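Local coordinates for protein B-agarase (PDB 4BQ2) that hydrolyses agarose as a family 50 exo-beta-agarase, cleaving the beta-linkages of the galactan chain, at residues 201-206 / 705-710; 259-264 / 477-482; 294-299 / 339-344; 431-436 / 481-486; 513-518 / 551-556. One frame throughout, in Å; residues are numbered along the deposited sequence.

Interaction 1 (201-206 / 705-710); sequences VGLVDE and PLTGRA
Val204 and Thr707 meet tip to tip, methyl against methyl, where the loop 201-206 lies against a type I beta turn running from Pro705 to Gly708. The turn is closed by its own backbone bond, from Gly708 N to Pro705 O. Across the contact the closest pair is Val204 CG2 and Thr707 CG2, 3.6 Å apart. Leu203 adds a second, looser touch to the same threonine methyl, its CD1 lying 4.1 Å from Thr707 CG2. Thr707 thus divides its branches by chemistry: CG2, anti to its own carbonyl carbon, faces the two aliphatic residues, while OG1 (chi1 52°) is hydrogen-bonded to Thr296 OG1. Leu706 CD2 packs loosely on Val204 CG2, 4.4 Å away, and the Leu706 side chain also touches Tyr663, as does that of Leu203.

The backbone of 201-206 is held by bonds outside the contact: Gly202 bonds to Ala343, and Val204 to Met344 and Asn346. The segment follows strand 180-191 and leads toward helix 222-235, whereas the turn belongs to the loop after strand 693-699, so the packing joins parts of the chain almost 500 residues apart. Leu706 CD2 also rests 3.7 Å from the carbonyl oxygen Leu203 O.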
# COMPACT_ATOMS: atom_id res chain seq x y z
N VAL A 201 14.36 18.43 -12.46
CA VAL A 201 15.73 18.86 -12.19
C VAL A 201 15.80 19.53 -10.82
O VAL A 201 15.04 20.46 -10.54
CB VAL A 201 16.24 19.86 -13.27
CG1 VAL A 201 17.55 20.52 -12.83
CG2 VAL A 201 16.46 19.15 -14.59
N GLY A 202 16.76 19.09 -9.99
CA GLY A 202 17.03 19.75 -8.72
C GLY A 202 15.87 19.61 -7.76
O GLY A 202 15.51 20.57 -7.07
N LEU A 203 15.30 18.41 -7.71
CA LEU A 203 14.16 18.13 -6.82
C LEU A 203 14.51 18.08 -5.34
O LEU A 203 13.73 18.48 -4.51
CB LEU A 203 13.54 16.79 -7.21
CG LEU A 203 13.04 16.74 -8.65
CD1 LEU A 203 12.44 15.37 -8.99
CD2 LEU A 203 12.07 17.90 -8.92
N VAL A 204 15.70 17.55 -5.03
CA VAL A 204 16.09 17.18 -3.68
C VAL A 204 17.27 18.00 -3.17
O VAL A 204 18.26 18.18 -3.88
CB VAL A 204 16.48 15.67 -3.61
CG1 VAL A 204 16.48 15.19 -2.17
CG2 VAL A 204 15.56 14.81 -4.47
N ASP A 205 17.14 18.50 -1.95
CA ASP A 205 18.23 19.18 -1.26
C ASP A 205 19.14 18.20 -0.49
O ASP A 205 19.01 16.98 -0.66
CB ASP A 205 17.66 20.31 -0.39
CG ASP A 205 16.97 19.83 0.86
OD1 ASP A 205 17.01 18.60 1.21
OD2 ASP A 205 16.40 20.70 1.53
N GLU A 206 20.07 18.71 0.33
CA GLU A 206 21.06 17.81 0.94
C GLU A 206 20.45 16.93 2.05
O GLU A 206 21.07 15.93 2.43
CB GLU A 206 22.30 18.57 1.49
CG GLU A 206 21.97 19.54 2.62
CD GLU A 206 21.63 20.94 2.12
OE1 GLU A 206 20.95 21.08 1.06
OE2 GLU A 206 22.06 21.89 2.81
N PRO A 705 10.91 8.16 0.27
CA PRO A 705 11.71 9.18 -0.41
C PRO A 705 10.90 9.99 -1.41
O PRO A 705 10.02 9.46 -2.08
CB PRO A 705 12.77 8.36 -1.13
CG PRO A 705 12.97 7.16 -0.24
CD PRO A 705 11.58 6.84 0.25
N LEU A 706 11.17 11.29 -1.48
CA LEU A 706 10.49 12.19 -2.41
C LEU A 706 10.54 11.70 -3.87
O LEU A 706 9.58 11.86 -4.63
CB LEU A 706 11.14 13.58 -2.31
CG LEU A 706 10.52 14.72 -3.13
CD1 LEU A 706 9.21 15.20 -2.54
CD2 LEU A 706 11.49 15.87 -3.22
N THR A 707 11.66 11.12 -4.24
CA THR A 707 11.91 10.65 -5.59
C THR A 707 11.71 9.16 -5.74
O THR A 707 12.21 8.55 -6.70
CB THR A 707 13.34 11.02 -6.05
OG1 THR A 707 14.30 10.57 -5.07
CG2 THR A 707 13.43 12.53 -6.23
N GLY A 708 10.94 8.58 -4.83
CA GLY A 708 10.62 7.16 -4.89
C GLY A 708 11.52 6.21 -4.11
O GLY A 708 12.74 6.29 -4.17
N ARG A 709 10.92 5.27 -3.39
CA ARG A 709 11.72 4.21 -2.78
C ARG A 709 12.31 3.37 -3.93
O ARG A 709 11.68 3.21 -4.97
CB ARG A 709 10.90 3.34 -1.81
CG ARG A 709 9.84 2.47 -2.48
CD ARG A 709 9.01 1.70 -1.44
NE ARG A 709 7.96 0.89 -2.07
CZ ARG A 709 7.22 -0.01 -1.43
NH1 ARG A 709 7.38 -0.17 -0.10
NH2 ARG A 709 6.32 -0.73 -2.11
N ALA A 710 13.54 2.91 -3.75
CA ALA A 710 14.26 2.15 -4.78
C ALA A 710 13.46 0.95 -5.36
O ALA A 710 13.50 0.67 -6.57
CB ALA A 710 15.63 1.71 -4.23

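Interaction 2 (259-264 / 477-482); sequences TGYFRT and IKNSPW
Tyr261 and Phe262 both set their rings anti to their own carbonyl carbons (chi1 -59° and -77°), and from there the two rings reach different parts of the bend 477-482. The Tyr261 ring lies by Asn479, the two side chains crossing at about a right angle with ring and amide planes 32° apart; the backbone oxygen Asn479 O sits in the plane of the ring, 3.7 Å from Tyr261 CE1. The Phe262 ring instead turns its edge to Pro481 O, which lies 3.3 Å from Phe262 CD1.

Water fills in the polar links. One molecule accepts from Phe262 N and donates to Pro481 O, at 2.8 Å from each, so that this carbonyl meets a ring edge as well as a water. A second donates to Asn479 O and makes a weak bond to Tyr261 OH. Between these bridges Pro481 packs its CB against Gly260 O at 3.4 Å.

Each segment is also braced internally. Thr259 OG1 accepts from Tyr261 N, and Ser480 OG from Trp482 N at 3.0 Å. Outside the pair, His597 meets the Tyr261 ring edge-to-face, and its NE2 donates a hydrogen bond to Ser480 O. The arrangement is a water-bridged packing of two bends, each shaped by an ST turn, one leading into strand 263-267 and the other linking helix 460-477 to strand 483-488.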
# COMPACT_ATOMS: atom_id res chain seq x y z
N THR A 259 -0.48 -17.52 29.60
CA THR A 259 0.19 -18.70 29.03
C THR A 259 1.67 -18.45 28.81
O THR A 259 2.41 -19.38 28.44
CB THR A 259 -0.40 -19.09 27.67
OG1 THR A 259 -0.12 -18.04 26.74
CG2 THR A 259 -1.95 -19.32 27.78
N GLY A 260 2.07 -17.20 29.02
CA GLY A 260 3.44 -16.76 28.75
C GLY A 260 3.69 -16.31 27.31
O GLY A 260 4.84 -15.96 26.96
N TYR A 261 2.65 -16.33 26.46
CA TYR A 261 2.77 -15.85 25.08
C TYR A 261 1.53 -15.07 24.72
O TYR A 261 0.48 -15.31 25.32
CB TYR A 261 2.91 -17.03 24.09
CG TYR A 261 4.12 -17.85 24.42
CD1 TYR A 261 5.37 -17.52 23.89
CD2 TYR A 261 4.01 -18.94 25.31
CE1 TYR A 261 6.49 -18.27 24.21
CE2 TYR A 261 5.12 -19.69 25.63
CZ TYR A 261 6.35 -19.34 25.10
OH TYR A 261 7.44 -20.11 25.45
N PHE A 262 1.63 -14.21 23.72
CA PHE A 262 0.41 -13.54 23.20
C PHE A 262 -0.55 -14.58 22.60
O PHE A 262 -0.12 -15.50 21.95
CB PHE A 262 0.75 -12.49 22.14
CG PHE A 262 1.27 -11.21 22.73
CD1 PHE A 262 2.62 -11.07 23.00
CD2 PHE A 262 0.40 -10.19 23.08
CE1 PHE A 262 3.12 -9.88 23.60
CE2 PHE A 262 0.86 -9.01 23.70
CZ PHE A 262 2.24 -8.85 23.95
N ARG A 263 -1.86 -14.40 22.84
CA ARG A 263 -2.86 -15.36 22.35
C ARG A 263 -4.16 -14.65 22.08
O ARG A 263 -4.26 -13.46 22.36
CB ARG A 263 -3.07 -16.52 23.37
CG ARG A 263 -3.57 -16.05 24.71
CD ARG A 263 -3.65 -17.19 25.75
NE ARG A 263 -4.31 -16.66 26.93
CZ ARG A 263 -5.63 -16.64 27.10
NH1 ARG A 263 -6.43 -17.16 26.18
NH2 ARG A 263 -6.15 -16.12 28.22
N THR A 264 -5.16 -15.34 21.53
CA THR A 264 -6.45 -14.67 21.23
C THR A 264 -7.56 -15.15 22.17
O THR A 264 -7.55 -16.30 22.68
CB THR A 264 -6.92 -14.93 19.79
OG1 THR A 264 -7.19 -16.33 19.61
CG2 THR A 264 -5.88 -14.47 18.76
N ILE A 477 13.65 -14.64 16.67
CA ILE A 477 12.62 -14.45 17.69
C ILE A 477 13.05 -14.96 19.05
O ILE A 477 12.66 -14.43 20.10
CB ILE A 477 11.37 -15.27 17.28
CG1 ILE A 477 10.69 -14.63 16.07
CG2 ILE A 477 10.40 -15.46 18.42
CD1 ILE A 477 10.49 -13.15 16.22
N LYS A 478 13.86 -16.01 19.01
CA LYS A 478 14.36 -16.74 20.23
C LYS A 478 13.24 -17.10 21.20
O LYS A 478 13.36 -16.93 22.44
CB LYS A 478 15.46 -15.95 20.94
CG LYS A 478 16.66 -15.60 20.08
CD LYS A 478 17.73 -14.88 20.91
CE LYS A 478 18.90 -14.42 20.06
NZ LYS A 478 19.93 -15.49 20.08
N ASN A 479 12.12 -17.54 20.62
CA ASN A 479 10.92 -17.91 21.38
C ASN A 479 10.50 -16.81 22.38
O ASN A 479 9.93 -17.12 23.43
CB ASN A 479 11.18 -19.26 22.08
CG ASN A 479 9.91 -19.89 22.64
OD1 ASN A 479 8.85 -19.84 22.01
ND2 ASN A 479 10.05 -20.54 23.81
N SER A 480 10.76 -15.54 22.06
CA SER A 480 10.50 -14.43 23.03
C SER A 480 9.00 -14.22 23.25
O SER A 480 8.24 -14.17 22.28
CB SER A 480 11.07 -13.09 22.51
OG SER A 480 10.79 -12.05 23.45
N PRO A 481 8.57 -14.05 24.51
CA PRO A 481 7.16 -13.68 24.79
C PRO A 481 6.82 -12.32 24.19
O PRO A 481 5.64 -12.02 24.02
CB PRO A 481 7.11 -13.54 26.32
CG PRO A 481 8.54 -13.21 26.72
CD PRO A 481 9.39 -14.03 25.75
N TRP A 482 7.84 -11.51 23.88
CA TRP A 482 7.57 -10.16 23.33
C TRP A 482 7.12 -10.20 21.89
O TRP A 482 6.63 -9.20 21.36
CB TRP A 482 8.81 -9.26 23.44
CG TRP A 482 9.17 -8.95 24.82
CD1 TRP A 482 10.06 -9.63 25.63
CD2 TRP A 482 8.66 -7.87 25.59
NE1 TRP A 482 10.10 -9.02 26.88
CE2 TRP A 482 9.28 -7.92 26.87
CE3 TRP A 482 7.73 -6.85 25.33
CZ2 TRP A 482 8.99 -7.00 27.88
CZ3 TRP A 482 7.46 -5.91 26.34
CH2 TRP A 482 8.08 -6.01 27.60
O HOH W 1 9.78 -17.72 26.10
O HOH W 2 4.27 -14.10 22.73

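Interaction 3 (294-299 / 339-344); sequences SSTMTG and PTRAAM
Met297 O is gripped by two nitrogens of Arg341, which approaches it side-on. NE donates over 3.0 Å to Met297 O from above the carbonyl plane, 38° out of it, whereas the bond from Arg341 NH2 to Met297 O, 2.9 Å long, lies in that plane and uses a lone pair. The oxygen itself falls in the plane of the guanidinium, so the group meets its acceptor edge-on, and the paired NE and NH2 bonds fix its rotation. Bends at chi2 and chi3 curl the arginine chain back to the strand. NH2 also makes a weak, bent bond to Thr296 OG1 (N-H...O 117°). That hydroxyl has its stronger partner in Gly708, through the carbonyl oxygen, and Arg341 NH1 binds Thr707 O and Ser136 O. Met344 SD lies over one face of the guanidinium, 3.6 Å above its plane and offset toward the rim.

Nearer the backbone the segments close up. Arg341 CB rests 3.5 Å from Gly299 CA, the glycine letting the two backbones come this close. Next to it, Ala342 CA makes a C-H...O contact of 3.0 Å with Thr298 O.

The buried guanidinium thus donates to neutral oxygens, three of them carbonyls. The short helix 339-342 is fastened in this way to strand 296-301 of a four-stranded antiparallel sheet, through an arginine that binds main-chain carbonyls of the strand and of two loops.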
# COMPACT_ATOMS: atom_id res chain seq x y z
N SER A 294 14.31 3.01 2.63
CA SER A 294 14.51 4.46 2.75
C SER A 294 15.49 5.00 1.72
O SER A 294 15.83 6.18 1.76
CB SER A 294 14.97 4.85 4.17
OG SER A 294 16.32 4.44 4.43
N SER A 295 15.96 4.15 0.81
CA SER A 295 16.88 4.62 -0.24
C SER A 295 16.13 4.88 -1.54
O SER A 295 15.07 4.30 -1.77
CB SER A 295 18.03 3.63 -0.45
OG SER A 295 17.61 2.50 -1.23
N THR A 296 16.70 5.77 -2.37
CA THR A 296 16.12 6.20 -3.66
C THR A 296 17.18 6.10 -4.75
O THR A 296 18.35 6.38 -4.47
CB THR A 296 15.55 7.65 -3.57
OG1 THR A 296 14.81 7.97 -4.76
CG2 THR A 296 16.64 8.74 -3.23
N MET A 297 16.80 5.65 -5.97
CA MET A 297 17.80 5.44 -7.02
C MET A 297 18.48 6.77 -7.43
O MET A 297 17.80 7.75 -7.73
CB MET A 297 17.19 4.74 -8.27
CG MET A 297 16.68 3.30 -8.07
SD MET A 297 17.89 2.12 -7.44
CE MET A 297 17.19 0.60 -8.06
N THR A 298 19.82 6.79 -7.41
CA THR A 298 20.58 8.00 -7.78
C THR A 298 20.76 8.21 -9.29
O THR A 298 21.06 9.33 -9.74
CB THR A 298 21.98 8.03 -7.16
OG1 THR A 298 22.76 6.95 -7.68
CG2 THR A 298 21.93 7.97 -5.63
N GLY A 299 20.61 7.13 -10.05
CA GLY A 299 20.88 7.18 -11.47
C GLY A 299 22.27 6.71 -11.82
O GLY A 299 22.63 6.67 -13.00
N PRO A 339 20.58 9.69 -16.67
CA PRO A 339 20.75 11.13 -16.52
C PRO A 339 19.55 11.76 -15.81
O PRO A 339 19.74 12.66 -14.98
CB PRO A 339 20.85 11.61 -17.98
CG PRO A 339 21.48 10.45 -18.69
CD PRO A 339 20.79 9.26 -18.07
N THR A 340 18.34 11.27 -16.10
CA THR A 340 17.12 11.82 -15.54
C THR A 340 17.15 11.66 -14.00
O THR A 340 16.93 12.62 -13.27
CB THR A 340 15.86 11.17 -16.17
OG1 THR A 340 15.82 11.44 -17.58
CG2 THR A 340 14.60 11.73 -15.57
N ARG A 341 17.47 10.45 -13.53
CA ARG A 341 17.59 10.22 -12.07
C ARG A 341 18.68 11.10 -11.44
O ARG A 341 18.42 11.82 -10.47
CB ARG A 341 17.79 8.73 -11.77
CG ARG A 341 16.57 7.87 -12.10
CD ARG A 341 15.36 8.22 -11.22
NE ARG A 341 15.62 8.11 -9.77
CZ ARG A 341 14.65 8.17 -8.86
NH1 ARG A 341 13.37 8.29 -9.24
NH2 ARG A 341 14.95 8.08 -7.56
N ALA A 342 19.87 11.10 -12.02
CA ALA A 342 20.98 11.86 -11.43
C ALA A 342 20.71 13.36 -11.29
O ALA A 342 21.06 13.96 -10.27
CB ALA A 342 22.29 11.61 -12.17
N ALA A 343 20.06 13.95 -12.29
CA ALA A 343 19.79 15.39 -12.25
C ALA A 343 18.75 15.80 -11.19
O ALA A 343 18.56 16.98 -10.91
CB ALA A 343 19.39 15.93 -13.64
N MET A 344 18.05 14.83 -10.60
CA MET A 344 17.09 15.17 -9.55
C MET A 344 17.76 15.62 -8.28
O MET A 344 17.11 16.25 -7.44
CB MET A 344 16.18 13.99 -9.20
CG MET A 344 15.48 13.38 -10.38
SD MET A 344 14.63 11.87 -9.85
CE MET A 344 13.51 11.75 -11.25

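Interaction 4 (431-436 / 481-486); sequences FFANGW and PWCVGV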
# COMPACT_ATOMS: atom_id res chain seq x y z
N PHE A 431 6.61 -6.81 19.63
CA PHE A 431 6.83 -6.61 18.18
C PHE A 431 6.18 -7.74 17.39
O PHE A 431 5.90 -8.81 17.93
CB PHE A 431 8.34 -6.61 17.85
CG PHE A 431 9.03 -7.90 18.19
CD1 PHE A 431 9.45 -8.16 19.51
CD2 PHE A 431 9.27 -8.86 17.20
CE1 PHE A 431 10.10 -9.37 19.82
CE2 PHE A 431 9.90 -10.04 17.50
CZ PHE A 431 10.34 -10.30 18.80
N PHE A 432 5.96 -7.49 16.10
CA PHE A 432 5.46 -8.51 15.17
C PHE A 432 6.62 -8.95 14.33
O PHE A 432 7.41 -8.10 13.91
CB PHE A 432 4.34 -7.95 14.29
CG PHE A 432 3.06 -7.76 15.05
CD1 PHE A 432 2.96 -6.79 16.04
CD2 PHE A 432 1.98 -8.61 14.81
CE1 PHE A 432 1.78 -6.62 16.79
CE2 PHE A 432 0.79 -8.44 15.53
CZ PHE A 432 0.69 -7.45 16.51
N ALA A 433 6.73 -10.25 14.10
CA ALA A 433 7.83 -10.80 13.30
C ALA A 433 7.31 -11.10 11.91
O ALA A 433 6.12 -11.13 11.72
CB ALA A 433 8.35 -12.09 13.92
N ASN A 434 8.22 -11.37 10.97
CA ASN A 434 7.83 -11.72 9.61
C ASN A 434 8.87 -12.54 8.90
O ASN A 434 10.08 -12.49 9.22
CB ASN A 434 7.60 -10.46 8.77
CG ASN A 434 8.91 -9.74 8.40
OD1 ASN A 434 9.48 -8.92 9.19
ND2 ASN A 434 9.41 -10.05 7.23
N GLY A 435 8.40 -13.25 7.88
CA GLY A 435 9.29 -13.89 6.92
C GLY A 435 8.60 -13.92 5.58
O GLY A 435 7.38 -13.66 5.47
N TRP A 436 9.40 -14.21 4.56
CA TRP A 436 8.90 -14.36 3.20
C TRP A 436 9.34 -15.73 2.70
O TRP A 436 10.51 -16.09 2.85
CB TRP A 436 9.59 -13.36 2.26
CG TRP A 436 9.51 -11.91 2.53
CD1 TRP A 436 10.42 -11.16 3.23
CD2 TRP A 436 8.52 -10.98 2.02
NE1 TRP A 436 10.05 -9.83 3.20
CE2 TRP A 436 8.91 -9.69 2.45
CE3 TRP A 436 7.39 -11.12 1.23
CZ2 TRP A 436 8.15 -8.53 2.14
CZ3 TRP A 436 6.63 -9.97 0.89
CH2 TRP A 436 7.00 -8.70 1.37
N PRO A 481 8.57 -14.05 24.51
CA PRO A 481 7.16 -13.68 24.79
C PRO A 481 6.82 -12.32 24.19
O PRO A 481 5.64 -12.02 24.02
CB PRO A 481 7.11 -13.54 26.32
CG PRO A 481 8.54 -13.21 26.72
CD PRO A 481 9.39 -14.03 25.75
N TRP A 482 7.84 -11.51 23.88
CA TRP A 482 7.57 -10.16 23.33
C TRP A 482 7.12 -10.20 21.89
O TRP A 482 6.63 -9.20 21.36
CB TRP A 482 8.81 -9.26 23.44
CG TRP A 482 9.17 -8.95 24.82
CD1 TRP A 482 10.06 -9.63 25.63
CD2 TRP A 482 8.66 -7.87 25.59
NE1 TRP A 482 10.10 -9.02 26.88
CE2 TRP A 482 9.28 -7.92 26.87
CE3 TRP A 482 7.73 -6.85 25.33
CZ2 TRP A 482 8.99 -7.00 27.88
CZ3 TRP A 482 7.46 -5.91 26.34
CH2 TRP A 482 8.08 -6.01 27.60
N CYS A 483 7.29 -11.35 21.23
CA CYS A 483 6.79 -11.45 19.86
C CYS A 483 5.30 -11.77 19.84
O CYS A 483 4.89 -12.87 20.22
CB CYS A 483 7.58 -12.48 19.06
SG CYS A 483 6.92 -12.79 17.40
N VAL A 484 4.49 -10.83 19.34
CA VAL A 484 3.03 -10.99 19.34
C VAL A 484 2.63 -12.11 18.38
O VAL A 484 1.77 -12.96 18.67
CB VAL A 484 2.30 -9.67 18.97
CG1 VAL A 484 0.77 -9.84 19.05
CG2 VAL A 484 2.71 -8.53 19.92
N GLY A 485 3.28 -12.15 17.24
CA GLY A 485 2.92 -13.13 16.24
C GLY A 485 3.78 -12.98 15.02
O GLY A 485 4.61 -12.07 14.94
N VAL A 486 3.55 -13.87 14.04
CA VAL A 486 4.37 -13.94 12.83
C VAL A 486 3.51 -13.78 11.57
O VAL A 486 2.62 -14.61 11.35
CB VAL A 486 5.11 -15.33 12.74
CG1 VAL A 486 5.96 -15.37 11.46
CG2 VAL A 486 5.98 -15.61 13.98
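Three backbone hydrogen bonds join strands 431-435 and 483-486 in parallel register. Phe431 uses both its polar backbone atoms, donating from N to Trp482 O and accepting at O from Val484 N over 2.8 Å. Two residues on, the bond from Ala433 N to Gly485 O, 2.9 Å, is the straightest of the three, with an N-H...O angle of 171°. The strand directions diverge by 28°. Two C-H...O contacts supplement these bonds, from Cys483 CA to Phe431 O and from Val486 CA to Ala433 O.

Aromatic contacts lie on both faces of the pair. With chi1 at 62°, the Phe431 ring folds over its neighbour strand, and Cys483 CA stands over the ring face, 4.0 Å from the Phe431 centroid, in a CH-pi contact. The sulfur Cys483 SG lies obliquely to the same ring. On the other face, Val484 CB sits over the Phe432 ring, 3.8 Å from its centroid, while Val484 CG1 touches Phe432 CZ.

Apolar packing completes the Phe431 face: Ala433 CB meets Cys483 SG at 3.8 Å and, more loosely, Val486 CG2 at 4.2 Å.

The Phe431, Ala433 and Cys483 side chains pack on Ile477 of helix 460-477, while Phe432 and Val484 turn to strand 280-287, touching Ala283 and Tyr281. Strand 431-435, that helix and strand 483-488, which lies between 431-435 and 598-599, form a beta-alpha-beta crossover, consistent with a (beta/alpha)8 barrel.

Interaction 5 (513-518 / 551-556); sequences RPSEGV and EFDLGV
Ser515 faces Asp553 across the contact, and its side chain can be followed outward from the backbone. CB lies 4.0 Å from Asp553 O and almost as near to Asp553 OD1. At the tip, OG is anti to the carbonyl carbon of its own residue (chi1 -62°), which carries it to the carboxylate, 3.0 Å from Asp553 OD1 and closer to that oxygen than to the carboxyl carbon. The backbone of the same serine makes the direct bond of the contact: Ser515 N donates to Asp553 O over 3.0 Å, nearly straight at 164°, with the donor tilted 33° from the carbonyl plane. A water donates to Asp553 O as well, at 2.7 Å, and accepts from Glu516 N, so this carbonyl is served by two donors.

Alongside, Pro514 lays its CB 3.6 Å from Leu554 O and its CA close to Asp553 O. Gly555, the first residue past the helical turn and with positive phi, brings its CA to 3.3 Å from Arg513 O. Type II and type I beta turns, 515-518 and 552-555, shape the two sides.

Asp553 is tied further to helix 519-532, through OD1 to Ser525 OG and through OD2 to Lys529 in a salt bridge. The carboxylate therefore has a positive partner, which would be expected to stabilise its charged form, and this surface contact rests mainly on backbone and hydrated polar groups, with little apolar packing between the segments.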
# COMPACT_ATOMS: atom_id res chain seq x y z
N ARG A 513 -2.62 -25.35 -18.27
CA ARG A 513 -1.32 -26.02 -18.34
C ARG A 513 -1.43 -27.55 -18.26
O ARG A 513 -2.38 -28.09 -17.68
CB ARG A 513 -0.39 -25.51 -17.20
CG ARG A 513 -0.14 -24.01 -17.21
CD ARG A 513 0.55 -23.55 -15.91
NE ARG A 513 1.94 -24.03 -15.75
CZ ARG A 513 2.68 -23.82 -14.66
NH1 ARG A 513 2.18 -23.14 -13.62
NH2 ARG A 513 3.94 -24.27 -14.60
N PRO A 514 -0.44 -28.26 -18.83
CA PRO A 514 -0.29 -29.71 -18.67
C PRO A 514 -0.04 -30.12 -17.20
O PRO A 514 0.62 -29.38 -16.46
CB PRO A 514 0.95 -30.03 -19.50
CG PRO A 514 1.70 -28.74 -19.61
CD PRO A 514 0.65 -27.68 -19.64
N SER A 515 -0.54 -31.29 -16.81
CA SER A 515 -0.29 -31.82 -15.47
C SER A 515 1.17 -32.22 -15.23
O SER A 515 1.69 -32.05 -14.11
CB SER A 515 -1.18 -33.03 -15.19
OG SER A 515 -2.56 -32.67 -15.23
N GLU A 516 1.82 -32.78 -16.26
CA GLU A 516 3.21 -33.20 -16.13
C GLU A 516 4.13 -32.06 -15.71
O GLU A 516 4.18 -31.03 -16.36
CB GLU A 516 3.74 -33.83 -17.44
CG GLU A 516 5.21 -34.24 -17.39
CD GLU A 516 5.72 -34.85 -18.71
OE1 GLU A 516 4.92 -34.96 -19.67
OE2 GLU A 516 6.92 -35.21 -18.79
N GLY A 517 4.85 -32.27 -14.61
CA GLY A 517 5.81 -31.28 -14.10
C GLY A 517 5.18 -30.14 -13.30
O GLY A 517 5.90 -29.25 -12.88
N VAL A 518 3.86 -30.17 -13.09
CA VAL A 518 3.09 -29.05 -12.45
C VAL A 518 2.26 -29.63 -11.31
O VAL A 518 1.08 -30.04 -11.49
CB VAL A 518 2.21 -28.27 -13.47
CG1 VAL A 518 1.62 -26.99 -12.87
CG2 VAL A 518 3.03 -27.88 -14.70
N GLU A 551 -6.04 -36.24 -22.69
CA GLU A 551 -6.11 -34.96 -23.41
C GLU A 551 -6.39 -33.80 -22.45
O GLU A 551 -5.84 -32.70 -22.58
CB GLU A 551 -7.15 -34.98 -24.53
CG GLU A 551 -7.04 -33.78 -25.47
CD GLU A 551 -7.93 -33.86 -26.71
OE1 GLU A 551 -9.03 -34.47 -26.67
OE2 GLU A 551 -7.52 -33.29 -27.74
N PHE A 552 -7.29 -34.03 -21.49
CA PHE A 552 -7.55 -33.03 -20.47
C PHE A 552 -6.23 -32.64 -19.77
O PHE A 552 -5.96 -31.44 -19.54
CB PHE A 552 -8.54 -33.56 -19.44
CG PHE A 552 -8.69 -32.66 -18.26
CD1 PHE A 552 -9.55 -31.58 -18.32
CD2 PHE A 552 -7.92 -32.86 -17.12
CE1 PHE A 552 -9.69 -30.72 -17.23
CE2 PHE A 552 -8.04 -32.00 -16.03
CZ PHE A 552 -8.94 -30.94 -16.09
N ASP A 553 -5.42 -33.64 -19.46
CA ASP A 553 -4.13 -33.43 -18.76
C ASP A 553 -3.01 -32.83 -19.59
O ASP A 553 -1.88 -32.68 -19.09
CB ASP A 553 -3.67 -34.71 -18.07
CG ASP A 553 -4.48 -35.01 -16.80
OD1 ASP A 553 -5.05 -34.06 -16.19
OD2 ASP A 553 -4.55 -36.20 -16.42
N LEU A 554 -3.31 -32.48 -20.84
CA LEU A 554 -2.38 -31.68 -21.67
C LEU A 554 -2.54 -30.19 -21.42
O LEU A 554 -1.72 -29.40 -21.88
CB LEU A 554 -2.61 -31.94 -23.17
CG LEU A 554 -2.47 -33.36 -23.71
CD1 LEU A 554 -3.02 -33.39 -25.13
CD2 LEU A 554 -1.03 -33.85 -23.64
N GLY A 555 -3.60 -29.80 -20.72
CA GLY A 555 -3.93 -28.40 -20.58
C GLY A 555 -5.13 -28.05 -21.44
O GLY A 555 -5.21 -28.44 -22.60
N VAL A 556 -6.06 -27.31 -20.85
CA VAL A 556 -7.32 -26.94 -21.50
C VAL A 556 -7.50 -25.44 -21.33
O VAL A 556 -7.41 -24.92 -20.20
CB VAL A 556 -8.51 -27.63 -20.81
CG1 VAL A 556 -9.85 -27.04 -21.31
CG2 VAL A 556 -8.44 -29.14 -20.99
O HOH W 3 0.56 -33.84 -18.71

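How the interactions relate
Interactions 1 and 3 form one buried cluster, their centres about 7 Å apart: the hydroxyl of Thr296 ties the strand of interaction 3 to the turn of interaction 1, so an apolar contact and an arginine-carbonyl network share that turn. Interactions 2 and 4 form a second cluster, with centres about 9 Å apart and Pro481 and Trp482 in common. Ile477 of interaction 2 packs on Phe431, Ala433 and Cys483 of interaction 4. Burial separates these two: strand pairing with buried aromatic packing in interaction 4 gives way to water bridges in the partly buried interaction 2. Interaction 5 stands apart at the surface, about 40 Å or more from every other centre.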